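Local coordinates for protein type II restriction enzyme MunI (Mycoplasma, PDB 1D02) that recognises the double-stranded DNA sequence 5'-CAATTG-3' and, working as a homodimer, cleaves each strand after the first C, at residues 155-160 with 180-185; 47-52 with 80-85; 8-13 with 33-38; 129-134 with 144-149. The protein carries 1 engineered substitution. All coordinates share one frame; numbering follows the deposited sequence.

Contact 1: 155-160 with 180-185; sequences DITRDP and WRPNES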
# COMPACT_ATOMS: atom_id res chain seq x y z
N ASP D 155 -14.60 9.02 -10.74
CA ASP D 155 -15.80 8.43 -10.14
C ASP D 155 -15.53 7.61 -8.88
O ASP D 155 -16.45 7.37 -8.08
CB ASP D 155 -16.54 7.61 -11.21
CG ASP D 155 -17.27 8.49 -12.20
OD1 ASP D 155 -17.59 8.02 -13.31
OD2 ASP D 155 -17.54 9.65 -11.87
N ILE D 156 -14.29 7.18 -8.66
CA ILE D 156 -14.01 6.42 -7.44
C ILE D 156 -14.41 7.23 -6.21
O ILE D 156 -14.85 6.66 -5.20
CB ILE D 156 -12.49 6.04 -7.34
CG1 ILE D 156 -12.22 5.21 -6.08
CG2 ILE D 156 -11.63 7.29 -7.36
CD1 ILE D 156 -10.75 4.67 -6.00
N THR D 157 -14.33 8.55 -6.31
CA THR D 157 -14.65 9.42 -5.16
C THR D 157 -16.11 9.43 -4.76
O THR D 157 -16.46 9.98 -3.72
CB THR D 157 -14.25 10.88 -5.42
OG1 THR D 157 -14.99 11.38 -6.53
CG2 THR D 157 -12.77 11.00 -5.71
N ARG D 158 -16.97 8.83 -5.59
CA ARG D 158 -18.40 8.79 -5.25
C ARG D 158 -18.92 7.36 -5.23
O ARG D 158 -20.11 7.13 -5.09
CB ARG D 158 -19.18 9.63 -6.28
CG ARG D 158 -18.83 11.14 -6.26
CD ARG D 158 -19.76 11.98 -7.14
NE ARG D 158 -21.15 11.88 -6.69
CZ ARG D 158 -22.09 11.17 -7.32
NH1 ARG D 158 -21.79 10.51 -8.44
NH2 ARG D 158 -23.32 11.11 -6.81
N ASP D 159 -18.02 6.40 -5.37
CA ASP D 159 -18.38 4.97 -5.38
C ASP D 159 -18.61 4.58 -3.91
O ASP D 159 -17.73 4.74 -3.07
CB ASP D 159 -17.21 4.21 -6.00
CG ASP D 159 -17.39 2.70 -6.00
OD1 ASP D 159 -17.72 2.14 -4.92
OD2 ASP D 159 -17.17 2.09 -7.08
N PRO D 160 -19.80 4.05 -3.58
CA PRO D 160 -20.15 3.66 -2.22
C PRO D 160 -19.25 2.63 -1.54
O PRO D 160 -19.06 2.67 -0.31
CB PRO D 160 -21.60 3.19 -2.36
CG PRO D 160 -21.61 2.62 -3.71
CD PRO D 160 -20.86 3.66 -4.52
N TRP D 180 -11.51 14.46 -4.07
CA TRP D 180 -11.83 15.66 -4.83
C TRP D 180 -12.83 15.18 -5.89
O TRP D 180 -12.44 14.65 -6.93
CB TRP D 180 -10.57 16.24 -5.47
CG TRP D 180 -10.75 17.68 -5.94
CD1 TRP D 180 -11.77 18.53 -5.60
CD2 TRP D 180 -9.90 18.40 -6.83
NE1 TRP D 180 -11.60 19.74 -6.24
CE2 TRP D 180 -10.46 19.69 -7.00
CE3 TRP D 180 -8.71 18.09 -7.50
CZ2 TRP D 180 -9.88 20.65 -7.81
CZ3 TRP D 180 -8.12 19.07 -8.32
CH2 TRP D 180 -8.71 20.33 -8.47
N ARG D 181 -14.11 15.41 -5.61
CA ARG D 181 -15.18 14.93 -6.47
C ARG D 181 -15.39 15.69 -7.77
O ARG D 181 -15.02 16.86 -7.89
CB ARG D 181 -16.48 14.85 -5.65
CG ARG D 181 -16.32 13.88 -4.45
CD ARG D 181 -17.58 13.58 -3.61
NE ARG D 181 -17.27 12.41 -2.78
CZ ARG D 181 -16.82 12.46 -1.53
NH1 ARG D 181 -16.65 13.62 -0.90
NH2 ARG D 181 -16.44 11.34 -0.93
N PRO D 182 -15.99 15.03 -8.77
CA PRO D 182 -16.26 15.63 -10.07
C PRO D 182 -17.10 16.89 -9.81
O PRO D 182 -17.97 16.91 -8.93
CB PRO D 182 -17.10 14.56 -10.77
CG PRO D 182 -16.54 13.29 -10.23
CD PRO D 182 -16.39 13.60 -8.74
N ASN D 183 -16.80 17.96 -10.51
CA ASN D 183 -17.57 19.20 -10.32
C ASN D 183 -17.20 19.99 -9.09
O ASN D 183 -17.69 21.11 -8.94
CB ASN D 183 -19.08 18.96 -10.27
CG ASN D 183 -19.58 18.07 -11.40
OD1 ASN D 183 -19.18 18.23 -12.56
ND2 ASN D 183 -20.48 17.14 -11.07
N GLU D 184 -16.38 19.45 -8.20
CA GLU D 184 -16.01 20.21 -7.01
C GLU D 184 -14.96 21.22 -7.42
O GLU D 184 -14.12 20.95 -8.26
CB GLU D 184 -15.47 19.28 -5.93
CG GLU D 184 -15.27 19.98 -4.61
CD GLU D 184 -16.53 20.69 -4.13
OE1 GLU D 184 -17.51 19.99 -3.80
OE2 GLU D 184 -16.55 21.94 -4.10
N SER D 185 -15.01 22.41 -6.84
CA SER D 185 -14.02 23.42 -7.21
C SER D 185 -12.75 23.26 -6.40
O SER D 185 -12.69 22.46 -5.47
CB SER D 185 -14.58 24.83 -7.02
OG SER D 185 -14.86 25.05 -5.65

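Contact 2: 47-52 with 80-85; sequences KHLKNL and VSPAFA. Engineered in segment 80-85: Ala83 (natural residue Asp). With nucleotides of chain A.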
# COMPACT_ATOMS: atom_id res chain seq x y z
N LYS D 47 11.95 16.02 -6.59
CA LYS D 47 13.03 15.05 -6.70
C LYS D 47 13.68 14.64 -5.38
O LYS D 47 14.71 13.96 -5.38
CB LYS D 47 14.10 15.60 -7.65
CG LYS D 47 13.51 15.92 -9.02
CD LYS D 47 14.58 16.14 -10.08
CE LYS D 47 15.34 17.44 -9.92
NZ LYS D 47 16.23 17.65 -11.13
N HIS D 48 13.08 15.04 -4.25
CA HIS D 48 13.67 14.74 -2.94
C HIS D 48 13.87 13.29 -2.59
O HIS D 48 14.71 12.97 -1.77
CB HIS D 48 12.83 15.37 -1.82
CG HIS D 48 12.49 16.80 -2.06
ND1 HIS D 48 11.60 17.20 -3.03
CD2 HIS D 48 12.95 17.94 -1.48
CE1 HIS D 48 11.52 18.52 -3.04
NE2 HIS D 48 12.34 18.99 -2.11
N LEU D 49 13.09 12.42 -3.22
CA LEU D 49 13.12 10.98 -2.93
C LEU D 49 13.67 10.17 -4.11
O LEU D 49 13.38 8.98 -4.24
CB LEU D 49 11.69 10.54 -2.58
CG LEU D 49 11.13 11.16 -1.29
CD1 LEU D 49 9.66 11.51 -1.47
CD2 LEU D 49 11.30 10.17 -0.13
N LYS D 50 14.47 10.82 -4.96
CA LYS D 50 15.05 10.18 -6.13
C LYS D 50 16.08 9.10 -5.79
O LYS D 50 16.29 8.18 -6.58
CB LYS D 50 15.73 11.27 -6.99
CG LYS D 50 16.34 10.83 -8.32
CD LYS D 50 17.39 11.87 -8.79
CE LYS D 50 17.01 12.64 -10.06
NZ LYS D 50 16.87 11.78 -11.28
N ASN D 51 16.74 9.20 -4.63
CA ASN D 51 17.82 8.27 -4.29
C ASN D 51 17.50 7.52 -3.01
O ASN D 51 17.82 7.98 -1.92
CB ASN D 51 19.12 9.10 -4.13
CG ASN D 51 20.36 8.24 -3.93
OD1 ASN D 51 20.28 7.02 -3.94
ND2 ASN D 51 21.51 8.88 -3.76
N LEU D 52 16.89 6.34 -3.15
CA LEU D 52 16.50 5.56 -2.00
C LEU D 52 16.95 4.11 -1.86
O LEU D 52 17.28 3.65 -0.76
CB LEU D 52 14.97 5.49 -1.90
CG LEU D 52 14.09 6.72 -1.73
CD1 LEU D 52 12.62 6.24 -1.67
CD2 LEU D 52 14.49 7.45 -0.46
N VAL D 80 11.61 7.19 -5.78
CA VAL D 80 10.23 7.45 -6.17
C VAL D 80 10.05 8.90 -6.62
O VAL D 80 10.90 9.78 -6.39
CB VAL D 80 9.24 7.15 -5.00
CG1 VAL D 80 9.32 5.65 -4.58
CG2 VAL D 80 9.56 8.06 -3.81
N SER D 81 8.93 9.15 -7.29
CA SER D 81 8.63 10.46 -7.82
C SER D 81 7.19 10.79 -7.46
O SER D 81 6.25 10.38 -8.17
CB SER D 81 8.85 10.42 -9.34
OG SER D 81 8.41 11.62 -9.97
N PRO D 82 6.98 11.47 -6.33
CA PRO D 82 5.63 11.84 -5.90
C PRO D 82 4.95 12.70 -6.95
O PRO D 82 5.62 13.41 -7.70
CB PRO D 82 5.86 12.62 -4.61
CG PRO D 82 7.09 12.02 -4.06
CD PRO D 82 7.97 11.88 -5.31
N ALA D 83 3.62 12.66 -6.99
CA ALA D 83 2.84 13.48 -7.93
C ALA D 83 3.07 14.96 -7.63
O ALA D 83 3.12 15.79 -8.54
CB ALA D 83 1.37 13.16 -7.80
N PHE D 84 3.21 15.30 -6.35
CA PHE D 84 3.43 16.70 -5.97
C PHE D 84 4.00 16.80 -4.57
O PHE D 84 4.13 15.80 -3.86
CB PHE D 84 2.10 17.49 -6.08
CG PHE D 84 1.06 17.13 -5.03
CD1 PHE D 84 0.96 17.84 -3.82
CD2 PHE D 84 0.15 16.09 -5.25
CE1 PHE D 84 -0.01 17.51 -2.89
CE2 PHE D 84 -0.82 15.76 -4.31
CZ PHE D 84 -0.90 16.47 -3.13
N ALA D 85 4.41 18.01 -4.19
CA ALA D 85 4.86 18.25 -2.81
C ALA D 85 4.51 19.68 -2.53
O ALA D 85 4.50 20.52 -3.44
CB ALA D 85 6.38 18.05 -2.64
P DC A 3 7.48 6.11 -9.01
OP1 DC A 3 7.22 7.00 -7.86
OP2 DC A 3 7.61 4.65 -8.79
O5' DC A 3 6.31 6.37 -10.06
C5' DC A 3 6.06 7.70 -10.51
C4' DC A 3 4.78 7.76 -11.29
O4' DC A 3 4.95 7.07 -12.56
C3' DC A 3 3.53 7.15 -10.64
O3' DC A 3 2.45 8.01 -11.01
C2' DC A 3 3.43 5.79 -11.32
C1' DC A 3 3.94 6.09 -12.73
N1 DC A 3 4.55 4.92 -13.41
C2 DC A 3 4.10 4.57 -14.70
O2 DC A 3 3.23 5.26 -15.24
N3 DC A 3 4.63 3.49 -15.32
C4 DC A 3 5.57 2.77 -14.71
N4 DC A 3 6.03 1.67 -15.36
C5 DC A 3 6.07 3.10 -13.41
C6 DC A 3 5.53 4.19 -12.80
P DC A 2 13.92 4.99 -10.92
OP1 DC A 2 14.29 5.70 -9.66
OP2 DC A 2 14.04 3.50 -11.02
O5' DC A 2 12.42 5.39 -11.24
C5' DC A 2 12.04 6.75 -11.12
C4' DC A 2 10.55 6.89 -11.30
O4' DC A 2 10.22 6.68 -12.69
C3' DC A 2 9.69 5.94 -10.48
O3' DC A 2 8.75 6.75 -9.75
C2' DC A 2 9.06 5.03 -11.53
C1' DC A 2 9.06 5.88 -12.79
N1 DC A 2 9.16 5.14 -14.07
C2 DC A 2 8.22 5.38 -15.07
O2 DC A 2 7.30 6.21 -14.86
N3 DC A 2 8.32 4.71 -16.24
C4 DC A 2 9.31 3.84 -16.43
N4 DC A 2 9.40 3.22 -17.62
C5 DC A 2 10.28 3.57 -15.42
C6 DC A 2 10.17 4.23 -14.27
O HOH W 1 11.44 12.30 -5.57

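Contact 3: 8-13 with 33-38; sequences GRLNWQ and AVFEGT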
# COMPACT_ATOMS: atom_id res chain seq x y z
N GLY D 8 0.43 32.68 7.89
CA GLY D 8 0.29 31.59 6.93
C GLY D 8 -0.93 31.72 6.03
O GLY D 8 -1.32 30.75 5.39
N ARG D 9 -1.55 32.90 5.97
CA ARG D 9 -2.76 33.06 5.16
C ARG D 9 -2.53 32.80 3.66
O ARG D 9 -1.62 33.35 3.05
CB ARG D 9 -3.36 34.46 5.36
CG ARG D 9 -4.72 34.59 4.66
CD ARG D 9 -5.46 35.84 5.02
NE ARG D 9 -5.59 36.02 6.47
CZ ARG D 9 -6.08 37.13 7.02
NH1 ARG D 9 -6.48 38.12 6.24
NH2 ARG D 9 -6.12 37.26 8.34
N LEU D 10 -3.40 31.98 3.08
CA LEU D 10 -3.28 31.64 1.68
C LEU D 10 -3.90 32.74 0.79
O LEU D 10 -4.64 33.59 1.28
CB LEU D 10 -3.95 30.27 1.46
CG LEU D 10 -3.31 29.11 2.23
CD1 LEU D 10 -3.94 27.77 1.80
CD2 LEU D 10 -1.83 29.07 1.92
N ASN D 11 -3.58 32.71 -0.50
CA ASN D 11 -4.07 33.73 -1.43
C ASN D 11 -5.38 33.30 -2.06
O ASN D 11 -5.43 32.92 -3.23
CB ASN D 11 -3.03 33.97 -2.51
CG ASN D 11 -3.29 35.24 -3.31
OD1 ASN D 11 -4.41 35.75 -3.35
ND2 ASN D 11 -2.25 35.73 -3.98
N TRP D 12 -6.44 33.39 -1.27
CA TRP D 12 -7.75 32.98 -1.71
C TRP D 12 -8.25 33.83 -2.89
O TRP D 12 -9.02 33.32 -3.71
CB TRP D 12 -8.72 33.03 -0.54
CG TRP D 12 -8.33 32.07 0.56
CD1 TRP D 12 -7.65 32.36 1.73
CD2 TRP D 12 -8.54 30.64 0.57
NE1 TRP D 12 -7.43 31.21 2.46
CE2 TRP D 12 -7.97 30.14 1.78
CE3 TRP D 12 -9.15 29.73 -0.32
CZ2 TRP D 12 -8.00 28.78 2.12
CZ3 TRP D 12 -9.18 28.38 0.02
CH2 TRP D 12 -8.61 27.91 1.23
N GLN D 13 -7.83 35.09 -2.97
CA GLN D 13 -8.28 35.94 -4.07
C GLN D 13 -7.72 35.44 -5.41
O GLN D 13 -8.41 35.49 -6.43
CB GLN D 13 -7.87 37.40 -3.85
CG GLN D 13 -8.52 38.03 -2.60
CD GLN D 13 -7.57 38.08 -1.42
OE1 GLN D 13 -6.78 37.14 -1.20
NE2 GLN D 13 -7.63 39.17 -0.64
N ALA D 33 -2.05 28.92 -7.79
CA ALA D 33 -2.73 30.20 -7.62
C ALA D 33 -2.84 30.59 -6.15
O ALA D 33 -2.53 31.72 -5.77
CB ALA D 33 -4.14 30.15 -8.24
N VAL D 34 -3.29 29.65 -5.33
CA VAL D 34 -3.51 29.93 -3.92
C VAL D 34 -2.21 30.18 -3.13
O VAL D 34 -2.22 30.76 -2.02
CB VAL D 34 -4.40 28.82 -3.28
CG1 VAL D 34 -3.57 27.68 -2.65
CG2 VAL D 34 -5.31 29.46 -2.27
N PHE D 35 -1.09 29.78 -3.71
CA PHE D 35 0.19 30.02 -3.05
C PHE D 35 0.88 31.30 -3.53
O PHE D 35 1.96 31.65 -3.02
CB PHE D 35 1.15 28.84 -3.26
CG PHE D 35 0.76 27.59 -2.49
CD1 PHE D 35 1.38 26.36 -2.80
CD2 PHE D 35 -0.16 27.63 -1.44
CE1 PHE D 35 1.08 25.21 -2.07
CE2 PHE D 35 -0.46 26.48 -0.71
CZ PHE D 35 0.17 25.27 -1.03
N GLU D 36 0.28 32.01 -4.48
CA GLU D 36 0.92 33.23 -5.01
C GLU D 36 1.25 34.25 -3.93
O GLU D 36 0.39 34.65 -3.17
CB GLU D 36 0.05 33.92 -6.06
CG GLU D 36 -0.01 33.16 -7.38
CD GLU D 36 -0.95 33.80 -8.39
OE1 GLU D 36 -1.39 33.09 -9.32
OE2 GLU D 36 -1.24 35.02 -8.28
N GLY D 37 2.52 34.65 -3.87
CA GLY D 37 2.92 35.64 -2.88
C GLY D 37 3.06 35.12 -1.47
O GLY D 37 3.33 35.90 -0.56
N THR D 38 2.88 33.81 -1.26
CA THR D 38 3.02 33.25 0.08
C THR D 38 4.36 32.53 0.22
O THR D 38 5.16 32.45 -0.72
CB THR D 38 1.91 32.22 0.40
OG1 THR D 38 2.19 30.99 -0.29
CG2 THR D 38 0.51 32.74 -0.05

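Contact 4: 129-134 with 144-149; sequences GLLKAY and EILPFW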
# COMPACT_ATOMS: atom_id res chain seq x y z
N GLY D 129 9.24 1.58 5.72
CA GLY D 129 10.38 2.16 5.04
C GLY D 129 10.12 3.51 4.42
O GLY D 129 10.94 4.43 4.59
N LEU D 130 9.02 3.66 3.68
CA LEU D 130 8.74 4.95 3.07
C LEU D 130 8.28 5.96 4.10
O LEU D 130 8.55 7.15 3.95
CB LEU D 130 7.72 4.82 1.93
CG LEU D 130 8.34 4.10 0.70
CD1 LEU D 130 7.29 3.92 -0.39
CD2 LEU D 130 9.49 4.94 0.13
N LEU D 131 7.58 5.51 5.15
CA LEU D 131 7.15 6.43 6.19
C LEU D 131 8.40 7.08 6.82
O LEU D 131 8.44 8.30 7.02
CB LEU D 131 6.36 5.70 7.28
CG LEU D 131 4.90 5.37 6.96
CD1 LEU D 131 4.31 4.45 8.02
CD2 LEU D 131 4.09 6.69 6.88
N LYS D 132 9.41 6.27 7.13
CA LYS D 132 10.64 6.81 7.72
C LYS D 132 11.34 7.76 6.77
O LYS D 132 11.80 8.84 7.18
CB LYS D 132 11.62 5.68 8.10
CG LYS D 132 11.24 4.98 9.41
CD LYS D 132 12.21 3.83 9.71
CE LYS D 132 11.81 3.11 11.00
NZ LYS D 132 12.83 2.08 11.35
N ALA D 133 11.43 7.39 5.49
CA ALA D 133 12.08 8.28 4.52
C ALA D 133 11.33 9.63 4.39
O ALA D 133 11.95 10.71 4.36
CB ALA D 133 12.15 7.58 3.16
N TYR D 134 10.00 9.56 4.31
CA TYR D 134 9.19 10.76 4.17
C TYR D 134 9.31 11.67 5.40
O TYR D 134 9.46 12.89 5.27
CB TYR D 134 7.71 10.40 3.97
CG TYR D 134 7.32 10.13 2.52
CD1 TYR D 134 8.11 9.34 1.69
CD2 TYR D 134 6.15 10.68 2.00
CE1 TYR D 134 7.73 9.11 0.35
CE2 TYR D 134 5.77 10.45 0.68
CZ TYR D 134 6.57 9.68 -0.14
OH TYR D 134 6.21 9.51 -1.46
N GLU D 144 0.44 12.09 15.15
CA GLU D 144 -0.98 12.05 14.82
C GLU D 144 -1.32 12.27 13.35
O GLU D 144 -2.49 12.16 12.96
CB GLU D 144 -1.77 13.02 15.69
CG GLU D 144 -1.61 14.48 15.35
CD GLU D 144 -0.41 15.15 16.00
OE1 GLU D 144 -0.37 16.39 15.94
OE2 GLU D 144 0.47 14.46 16.56
N ILE D 145 -0.31 12.55 12.54
CA ILE D 145 -0.54 12.76 11.12
C ILE D 145 0.52 11.97 10.35
O ILE D 145 1.61 11.76 10.87
CB ILE D 145 -0.42 14.27 10.76
CG1 ILE D 145 -1.14 14.54 9.46
CG2 ILE D 145 1.05 14.71 10.68
CD1 ILE D 145 -2.64 14.59 9.65
N LEU D 146 0.17 11.49 9.16
CA LEU D 146 1.14 10.79 8.31
C LEU D 146 1.81 11.87 7.46
O LEU D 146 1.21 12.93 7.21
CB LEU D 146 0.44 9.75 7.44
CG LEU D 146 -0.33 8.72 8.28
CD1 LEU D 146 -0.90 7.63 7.37
CD2 LEU D 146 0.60 8.09 9.34
N PRO D 147 3.02 11.62 6.96
CA PRO D 147 3.78 12.58 6.16
C PRO D 147 3.40 12.74 4.69
O PRO D 147 4.13 13.38 3.94
CB PRO D 147 5.22 12.09 6.32
CG PRO D 147 5.02 10.58 6.36
CD PRO D 147 3.82 10.42 7.26
N PHE D 148 2.29 12.14 4.29
CA PHE D 148 1.87 12.22 2.89
C PHE D 148 0.39 12.55 2.80
O PHE D 148 -0.34 12.45 3.79
CB PHE D 148 2.14 10.89 2.18
CG PHE D 148 1.40 9.72 2.78
CD1 PHE D 148 0.10 9.42 2.37
CD2 PHE D 148 2.00 8.92 3.75
CE1 PHE D 148 -0.60 8.33 2.92
CE2 PHE D 148 1.32 7.84 4.31
CZ PHE D 148 0.02 7.53 3.90
N TRP D 149 -0.04 12.94 1.61
CA TRP D 149 -1.43 13.27 1.37
C TRP D 149 -1.82 12.70 0.02
O TRP D 149 -1.22 13.06 -1.00
CB TRP D 149 -1.59 14.80 1.38
CG TRP D 149 -3.00 15.28 1.18
CD1 TRP D 149 -4.15 14.65 1.57
CD2 TRP D 149 -3.39 16.53 0.62
NE1 TRP D 149 -5.25 15.45 1.29
CE2 TRP D 149 -4.80 16.61 0.71
CE3 TRP D 149 -2.69 17.61 0.06
CZ2 TRP D 149 -5.53 17.73 0.26
CZ3 TRP D 149 -3.41 18.73 -0.39
CH2 TRP D 149 -4.82 18.77 -0.28

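Contact 1: 155-160 with 180-185
The loops that follow two neighbouring parallel strands of the central sheet, 148-153 and 177-180, meet here through Thr157 and Arg181, beside the second subunit of the PD-(D/E)XK nuclease dimer. Residues 155-158 form a short 3-10 turn, and Arg181 to Glu184 a type II beta turn. Pro182 suits the second position of that turn, its phi being fixed by the ring, and Asn183 the third, where phi is positive.

The main polar link runs from Arg181 NE to Thr157 O, 2.7 Å, with a bent N-H...O angle of 141°; Arg181 NH2 adds a weak bond to the same oxygen. Extended from CG to NE, the arginine slides past the threonine in the opposite direction. The alcohol Thr157 OG1 bonds back to Gly154 O, while Arg181 CG packs 3.5 Å from this OG1.

Arg158 crosses Arg181 with the guanidinium planes 88° apart, and the contact is made chiefly by aliphatic carbons, Arg158 CG standing 3.8 Å from Arg181 CD. The head of Arg158 turns instead to a salt bridge with Glu107 and to the carbonyl of Glu65 of the second subunit. At the turn itself, Pro182 CD rests 3.4 Å from Thr157 OG1.

Contact 2: 47-52 with 80-85
Leu49 and Val80 join the two chain segments by one backbone hydrogen bond, Val80 N to Leu49 O at 3.0 Å and nearly straight (162°), with Leu49 the third residue of a type I turn from Lys47 to Lys50. A water adds a second link between the same two residues, accepting from Leu49 N and donating to Val80 O, 2.7 Å away.

Beside this polar seam the side chains close up. Val80 CG2, set between the backbone N and the carbonyl carbon (chi1 -61° for CG1), is driven against Leu49 CB at 3.5 Å, tighter than usual van der Waals contact. Leu49 CD1 meets Pro82 CG at 3.7 Å, the two side chains crossing at about a right angle. Leu52 CD1 touches the same valine methyl from another direction, at 4.2 Å. Branched aliphatic groups suit this buried spot, where helix 128-138 also packs on Leu49 through Ile137.

Toward the DNA the polar link is a backbone N-H: Ser81 N donates to OP1 of DC3 of chain A, 2.8 Å and very straight (172°), gripping the phosphate that joins DC2 to DC3. Pro82 is followed by Ala83, an engineered residue where the natural sequence has Asp, and Ala83 and Phe84 form a classic beta bulge facing Gly97. With Glu98 on the next strand, Pro82 and the residue after it, Asp in the natural sequence, are consistent with the start of the PD-(D/E)XK motif that marks the nuclease active site.

Contact 3: 8-13 with 33-38
Asn11 swings its CG opposite the backbone N (chi1 -166°), which carries the amide over to the 33-38 segment, where ND2 donates to Glu36 O at 3.0 Å. The acceptor lies in the amide plane, although the nitrogen itself stands above the plane of the carbonyl. Thr38, with chi1 75°, puts OG1 between its backbone N and carbonyl carbon, leaving CG2 anti to the carbonyl carbon, 3.8 Å from Arg9 O.

A second bond starts from the backbone of the same asparagine: Asn11 N donates to Val34 O at 2.8 Å and 160°. One residue therefore ties both its backbone and its side chain to the end of helix 27-34 and the turn after it. Asparagine suits the place, because it is also the N-cap of helix 12-21: OD1 accepts from Ala14 N while ND2 serves the neighbour, and its backbone is the centre of an inverse gamma turn. In the partner segment, Phe35 to Thr38 make a type II beta turn with Gly37 at its positive-phi position. Phe35 O is gripped twice, by Thr38 N and by Thr38 OG1, both coming from the same face of the carbonyl.

Apolar side chains complete the contact. Leu10 and Phe35 lie side by side and point the same way, with Leu10 CD2 at the edge of the ring, 3.9 Å from CE2. Helix 186-197 lies against Leu10 and Trp12 as well. Val34 CG2 sits over one face of the Trp12 indole, 4.3 Å from CE3.

Contact 4: 129-134 with 144-149
Tyr134 leaves helix 128-138 with its CB already against Pro147, 3.6 Å from the proline CG. Tyr134 CD2 has Pro147 O in the plane of the ring, at its edge and 3.9 Å away, and also touches Phe148 CB; CE2 then comes to 4.0 Å from Phe148 CB, the two side chains crossing at about a right angle. The tip, OH, reaches Pro82 CG at 3.7 Å. An aromatic of this length suits the site, spanning from the helix to the approach of the 84-88 strand, and Phe96 of the adjoining strand 93-101 meets its ring edge-to-face. Pro147 suits the spot because its rigid ring offers carbons to both Tyr134 and Leu131.

The setting is the alpha/beta core of the nuclease fold: helix 128-138 lies against the sheet, and residues 144-147 are the last part of the connection from that helix into strand 148-153.

One turn back on the helix, Leu131 does the second half of the work with a single methyl. Its CD2 lies 3.8 Å from Pro147 CD and 3.9 Å from Phe148 CE2, approaching the phenyl ring at its edge and in its plane. Phe148 CG is placed between the backbone N and the carbonyl carbon (chi1 61°), which turns the ring toward the leucine.

How the contacts relate
Contacts 2 and 4 are buried and form one continuous packing at the central sheet: Leu49 CD1 touches Tyr134 CE1 at 3.6 Å, and Phe84 meets Trp149 through ring atoms. Contacts 1 and 3 are only partly buried and lie farther from the centre of the chain. Chemistry follows place. Contact 4 is wholly apolar between its segments, contact 2 adds a backbone bond and a bridging water, and toward the DNA a backbone N-H to a phosphate, while contacts 1 and 3 tie backbone carbonyls with an arginine and an asparagine side chain, contact 3 adding a backbone bond. Contacts 1 and 4 both border the second subunit; contact 3 touches no other protein chain of the assembly.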